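Local coordinates for putative hyaluronoglucosaminidase (Clostridium perfringens, PDB 6PWI), which probably hydrolyses terminal N-acetylhexosamine residues of glycans as a family 84 glycoside hydrolase, this chain holding the catalytic barrel of a longer secreted protein, at residues 405-410 and 449-454; 421-426 and 434-439. All blocks are in the same frame, centred on the assembly; numbering follows the deposited sequence.

In the fold
Both contacts belong to the (beta/alpha)8 barrel whose eight parallel strands begin with 179-184 and end with 418-423. The chain leaves strand 387-391, runs through the loop that holds 405-410, enters strand 418-423, turns after 421-426 into helix 433-444 and reaches helix 451-462 by way of 449-454. Contact 2 closes the short connection from the last strand to the helix that packs on it. Contact 1 closes a longer loop that encloses contact 2 completely. The centres lie 11 Å apart, and the two contacts touch: Met405 and Gly406 pack on Val434, Phe449 on Ala438 and Ser454 on Phe437.

Contact 1 (405-410 and 449-454); sequences MGKGEM and FDMDKS
Lys407, Gly408 and Glu409 meet the N-terminal turn of helix 451-462 in a loop-to-helix contact built from a salt bridge, a water bridge and methionine packing. The loop belongs to the (beta/alpha)8 barrel and joins its last two strands, 387-391 and 418-423. Lys407 NZ reaches Asp452 OD1 at 2.6 Å, meeting the syn lone pair of the carboxylate oxygen, and a second carboxylate, that of Glu490, also pairs with the ammonium group. With chi1 at 63° and an extended chain beyond CG, the lysine runs slantwise over Met451, where Lys407 CG lies 3.7 Å from Met451 CG. Met451 SD lies 3.7 Å from Glu409 CA, and the bend at chi3 (51°) turns its methyl CE back to 3.6 Å from Lys407 NZ. The carboxylate of Glu409 turns to Glu490, taking a hydrogen bond from its backbone N. Gly408 is the centre of an inverse gamma turn, closed by a weak bond from Glu409 N to Lys407 O. Its amide is linked to the helix through a water, which accepts from Gly408 N at 3.1 Å and donates to Met451 O at 2.7 Å. The carbonyl of the same residue, Gly408 O, comes to the edge of the Phe449 ring, 3.9 Å from CE2 and near the ring plane, while Tyr442 meets the same ring edge-to-face. The helix start is capped by Asp450, whose OD1 accepts from Lys453 N at 3.0 Å, on its anti side and 32° out of the carboxylate plane.

Contact 2 (421-426 and 434-439); sequences IVTNPM and VALFAI
Strand 421-423 and helix 434-439 run almost exactly antiparallel, their axes 8.6 Å apart at an angle of 174°, with Thr423 CA and Ile439 CA 6.7 Å from each other. This is the beta/alpha packing of a (beta/alpha)8 barrel: the last strand is covered on its outer face by the helix that follows it. Ile439 buries more surface here than any other residue, laying one branch on each of two strand residues. Its chi1 of -61° sets CG1 beside the backbone N, where Ile439 CG1 lies 3.5 Å from Thr423 CB. The other branch, CG2, meets Ile421 CG2 at 3.9 Å, and these two isoleucines cross at about a right angle. Both branches of Thr423 meet the helix: methyl CG2 is 4.0 Å from Leu436 CD1, and OG1 is 4.3 Å from Ala435 CB while hydrogen-bonded to Trp393 O, just past strand 387-391, which satisfies this buried polar atom. Leu436 CD1 also touches the Pro425 ring just past the strand, 4.2 Å from CG. Around this apolar layer, Leu391 of strand 387-391 and Phe182 of strand 179-184 touch Ile439 and Leu436 respectively, while Val422 points away from the helix to pack on Phe388 and Ile183, and Val434 and Phe437 touch helix 451-462.

Contact 1 (405-410 and 449-454)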
loop_
_atom_site.group_PDB
_atom_site.type_symbol
_atom_site.label_atom_id
_atom_site.label_comp_id
_atom_site.label_asym_id
_atom_site.label_seq_id
_atom_site.Cartn_x
_atom_site.Cartn_y
_atom_site.Cartn_z
ATOM N N MET A 405 2.688 4.878 -10.307
ATOM C CA MET A 405 1.326 4.886 -9.800
ATOM C C MET A 405 0.414 4.050 -10.701
ATOM O O MET A 405 -0.774 4.349 -10.832
ATOM C CB MET A 405 0.785 6.318 -9.713
ATOM C CG MET A 405 1.542 7.230 -8.758
ATOM S SD MET A 405 0.997 8.955 -8.925
ATOM C CE MET A 405 -0.094 9.100 -7.515
ATOM N N GLY A 406 0.973 2.999 -11.311
ATOM C CA GLY A 406 0.187 2.109 -12.144
ATOM C C GLY A 406 -0.543 1.052 -11.319
ATOM O O GLY A 406 -0.410 1.009 -10.102
ATOM N N LYS A 407 -1.297 0.188 -12.003
ATOM C CA LYS A 407 -2.027 -0.898 -11.370
ATOM C C LYS A 407 -1.052 -1.953 -10.840
ATOM O O LYS A 407 0.133 -1.937 -11.168
ATOM C CB LYS A 407 -2.962 -1.525 -12.404
ATOM C CG LYS A 407 -2.252 -2.174 -13.586
ATOM C CD LYS A 407 -3.144 -2.379 -14.781
ATOM C CE LYS A 407 -2.547 -3.336 -15.787
ATOM N NZ LYS A 407 -3.550 -3.738 -16.799
ATOM N N GLY A 408 -1.578 -2.891 -10.042
ATOM C CA GLY A 408 -0.781 -3.952 -9.448
ATOM C C GLY A 408 -0.515 -5.100 -10.420
ATOM O O GLY A 408 -1.034 -6.200 -10.244
ATOM N N GLU A 409 0.326 -4.831 -11.425
ATOM C CA GLU A 409 0.692 -5.788 -12.454
ATOM C C GLU A 409 1.446 -6.980 -11.866
ATOM O O GLU A 409 1.408 -8.064 -12.443
ATOM C CB GLU A 409 1.617 -5.125 -13.473
ATOM C CG GLU A 409 0.891 -4.491 -14.637
ATOM C CD GLU A 409 1.825 -4.040 -15.748
ATOM O OE1 GLU A 409 2.040 -2.810 -15.873
ATOM O OE2 GLU A 409 2.349 -4.918 -16.479
ATOM N N MET A 410 2.146 -6.778 -10.740
ATOM C CA MET A 410 3.034 -7.800 -10.198
ATOM C C MET A 410 2.297 -8.726 -9.229
ATOM O O MET A 410 2.925 -9.572 -8.598
ATOM C CB MET A 410 4.229 -7.162 -9.484
ATOM C CG MET A 410 5.107 -6.377 -10.433
ATOM S SD MET A 410 6.228 -5.236 -9.604
ATOM C CE MET A 410 7.630 -6.315 -9.305
ATOM N N PHE A 449 -8.980 -10.245 -6.737
ATOM C CA PHE A 449 -8.236 -9.041 -7.069
ATOM C C PHE A 449 -8.374 -8.737 -8.558
ATOM O O PHE A 449 -7.889 -9.488 -9.409
ATOM C CB PHE A 449 -6.768 -9.116 -6.653
ATOM C CG PHE A 449 -6.005 -7.846 -6.930
ATOM C CD1 PHE A 449 -6.317 -6.671 -6.258
ATOM C CD2 PHE A 449 -4.988 -7.816 -7.870
ATOM C CE1 PHE A 449 -5.619 -5.499 -6.515
ATOM C CE2 PHE A 449 -4.287 -6.644 -8.126
ATOM C CZ PHE A 449 -4.601 -5.490 -7.445
ATOM N N ASP A 450 -9.053 -7.617 -8.837
ATOM C CA ASP A 450 -9.216 -7.089 -10.180
ATOM C C ASP A 450 -8.303 -5.878 -10.358
ATOM O O ASP A 450 -8.690 -4.741 -10.111
ATOM C CB ASP A 450 -10.681 -6.781 -10.487
ATOM C CG ASP A 450 -10.933 -6.583 -11.968
ATOM O OD1 ASP A 450 -10.297 -5.695 -12.566
ATOM O OD2 ASP A 450 -11.750 -7.335 -12.513
ATOM N N MET A 451 -7.078 -6.177 -10.781
ATOM C CA MET A 451 -6.002 -5.254 -11.090
ATOM C C MET A 451 -6.535 -3.954 -11.703
ATOM O O MET A 451 -6.245 -2.873 -11.193
ATOM C CB MET A 451 -5.082 -5.983 -12.072
ATOM C CG MET A 451 -3.803 -5.291 -12.409
ATOM S SD MET A 451 -2.853 -6.361 -13.525
ATOM C CE MET A 451 -4.054 -6.743 -14.800
ATOM N N ASP A 452 -7.321 -4.058 -12.788
ATOM C CA ASP A 452 -7.724 -2.890 -13.566
ATOM C C ASP A 452 -8.772 -2.066 -12.821
ATOM O O ASP A 452 -8.710 -0.837 -12.822
ATOM C CB ASP A 452 -8.170 -3.262 -14.987
ATOM C CG ASP A 452 -7.045 -3.770 -15.880
ATOM O OD1 ASP A 452 -5.873 -3.500 -15.561
ATOM O OD2 ASP A 452 -7.342 -4.443 -16.883
ATOM N N LYS A 453 -9.731 -2.753 -12.194
ATOM C CA LYS A 453 -10.874 -2.106 -11.573
ATOM C C LYS A 453 -10.445 -1.483 -10.247
ATOM O O LYS A 453 -10.800 -0.347 -9.940
ATOM C CB LYS A 453 -12.012 -3.117 -11.411
ATOM C CG LYS A 453 -13.290 -2.563 -10.804
ATOM C CD LYS A 453 -14.457 -3.534 -10.891
ATOM C CE LYS A 453 -15.509 -3.319 -9.824
ATOM N NZ LYS A 453 -15.772 -1.874 -9.634
ATOM N N SER A 454 -9.667 -2.247 -9.476
ATOM C CA SER A 454 -9.156 -1.827 -8.184
ATOM C C SER A 454 -8.330 -0.549 -8.337
ATOM O O SER A 454 -8.504 0.409 -7.590
ATOM C CB SER A 454 -8.352 -2.941 -7.577
ATOM O OG SER A 454 -7.799 -2.533 -6.343
HETATM O O HOH W 1 -4.552 -2.621 -9.146
#

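Contact 2 (421-426 and 434-439)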
loop_
_atom_site.group_PDB
_atom_site.type_symbol
_atom_site.label_atom_id
_atom_site.label_comp_id
_atom_site.label_asym_id
_atom_site.label_seq_id
_atom_site.Cartn_x
_atom_site.Cartn_y
_atom_site.Cartn_z
ATOM N N ILE A 421 1.979 -9.908 2.423
ATOM C CA ILE A 421 2.750 -9.066 1.527
ATOM C C ILE A 421 2.858 -7.655 2.104
ATOM O O ILE A 421 1.899 -7.131 2.674
ATOM C CB ILE A 421 2.142 -9.108 0.105
ATOM C CG1 ILE A 421 2.907 -8.220 -0.882
ATOM C CG2 ILE A 421 0.648 -8.809 0.126
ATOM C CD1 ILE A 421 2.767 -8.641 -2.334
ATOM N N VAL A 422 4.048 -7.059 1.968
ATOM C CA VAL A 422 4.219 -5.636 2.216
ATOM C C VAL A 422 4.808 -4.983 0.969
ATOM O O VAL A 422 5.600 -5.601 0.265
ATOM C CB VAL A 422 5.067 -5.344 3.468
ATOM C CG1 VAL A 422 4.356 -5.763 4.743
ATOM C CG2 VAL A 422 6.460 -5.946 3.395
ATOM N N THR A 423 4.398 -3.740 0.706
ATOM C CA THR A 423 4.932 -2.947 -0.390
ATOM C C THR A 423 6.045 -2.030 0.116
ATOM O O THR A 423 5.898 -1.348 1.124
ATOM C CB THR A 423 3.828 -2.148 -1.096
ATOM O OG1 THR A 423 4.469 -1.163 -1.904
ATOM C CG2 THR A 423 2.893 -1.423 -0.156
ATOM N N ASN A 424 7.167 -2.017 -0.602
ATOM C CA ASN A 424 8.248 -1.077 -0.343
ATOM C C ASN A 424 8.041 0.121 -1.271
ATOM O O ASN A 424 8.333 0.035 -2.460
ATOM C CB ASN A 424 9.601 -1.771 -0.529
ATOM C CG ASN A 424 10.796 -0.877 -0.280
ATOM O OD1 ASN A 424 10.715 0.052 0.515
ATOM N ND2 ASN A 424 11.911 -1.156 -0.939
ATOM N N PRO A 425 7.453 1.245 -0.799
ATOM C CA PRO A 425 7.003 2.313 -1.692
ATOM C C PRO A 425 8.074 3.353 -2.008
ATOM O O PRO A 425 9.245 3.150 -1.685
ATOM C CB PRO A 425 5.829 2.938 -0.920
ATOM C CG PRO A 425 5.701 2.107 0.350
ATOM C CD PRO A 425 7.076 1.517 0.591
ATOM N N MET A 426 7.642 4.454 -2.645
ATOM C CA MET A 426 8.509 5.527 -3.116
ATOM C C MET A 426 8.855 6.460 -1.962
ATOM O O MET A 426 8.179 6.464 -0.939
ATOM C CB MET A 426 7.794 6.366 -4.177
ATOM C CG MET A 426 7.340 5.590 -5.385
ATOM S SD MET A 426 6.379 6.666 -6.480
ATOM C CE MET A 426 4.720 6.315 -5.893
ATOM N N VAL A 434 -1.431 4.812 -4.001
ATOM C CA VAL A 434 -1.975 4.011 -5.091
ATOM C C VAL A 434 -1.608 2.543 -4.868
ATOM O O VAL A 434 -2.469 1.660 -4.924
ATOM C CB VAL A 434 -1.507 4.525 -6.470
ATOM C CG1 VAL A 434 -1.941 3.620 -7.612
ATOM C CG2 VAL A 434 -1.933 5.966 -6.734
ATOM N N ALA A 435 -0.328 2.294 -4.577
ATOM C CA ALA A 435 0.151 0.941 -4.346
ATOM C C ALA A 435 -0.370 0.400 -3.015
ATOM O O ALA A 435 -0.694 -0.783 -2.917
ATOM C CB ALA A 435 1.650 0.909 -4.408
ATOM N N LEU A 436 -0.465 1.263 -1.995
ATOM C CA LEU A 436 -0.971 0.811 -0.707
ATOM C C LEU A 436 -2.364 0.221 -0.901
ATOM O O LEU A 436 -2.649 -0.863 -0.398
ATOM C CB LEU A 436 -0.976 1.958 0.310
ATOM C CG LEU A 436 0.153 1.929 1.341
ATOM C CD1 LEU A 436 1.502 2.213 0.693
ATOM C CD2 LEU A 436 -0.115 2.933 2.452
ATOM N N PHE A 437 -3.205 0.925 -1.671
ATOM C CA PHE A 437 -4.541 0.447 -1.984
ATOM C C PHE A 437 -4.466 -0.929 -2.644
ATOM O O PHE A 437 -5.222 -1.824 -2.272
ATOM C CB PHE A 437 -5.276 1.444 -2.877
ATOM C CG PHE A 437 -6.764 1.223 -2.966
ATOM C CD1 PHE A 437 -7.631 1.892 -2.112
ATOM C CD2 PHE A 437 -7.302 0.353 -3.905
ATOM C CE1 PHE A 437 -9.005 1.702 -2.209
ATOM C CE2 PHE A 437 -8.675 0.159 -3.994
ATOM C CZ PHE A 437 -9.525 0.842 -3.154
ATOM N N ALA A 438 -3.541 -1.091 -3.606
ATOM C CA ALA A 438 -3.428 -2.327 -4.363
ATOM C C ALA A 438 -3.070 -3.487 -3.438
ATOM O O ALA A 438 -3.776 -4.497 -3.416
ATOM C CB ALA A 438 -2.432 -2.177 -5.481
ATOM N N ILE A 439 -1.995 -3.315 -2.661
ATOM C CA ILE A 439 -1.496 -4.342 -1.754
ATOM C C ILE A 439 -2.543 -4.680 -0.688
ATOM O O ILE A 439 -2.678 -5.837 -0.305
ATOM C CB ILE A 439 -0.145 -3.916 -1.141
ATOM C CG1 ILE A 439 0.921 -3.703 -2.219
ATOM C CG2 ILE A 439 0.321 -4.883 -0.066
ATOM C CD1 ILE A 439 0.969 -4.777 -3.266
#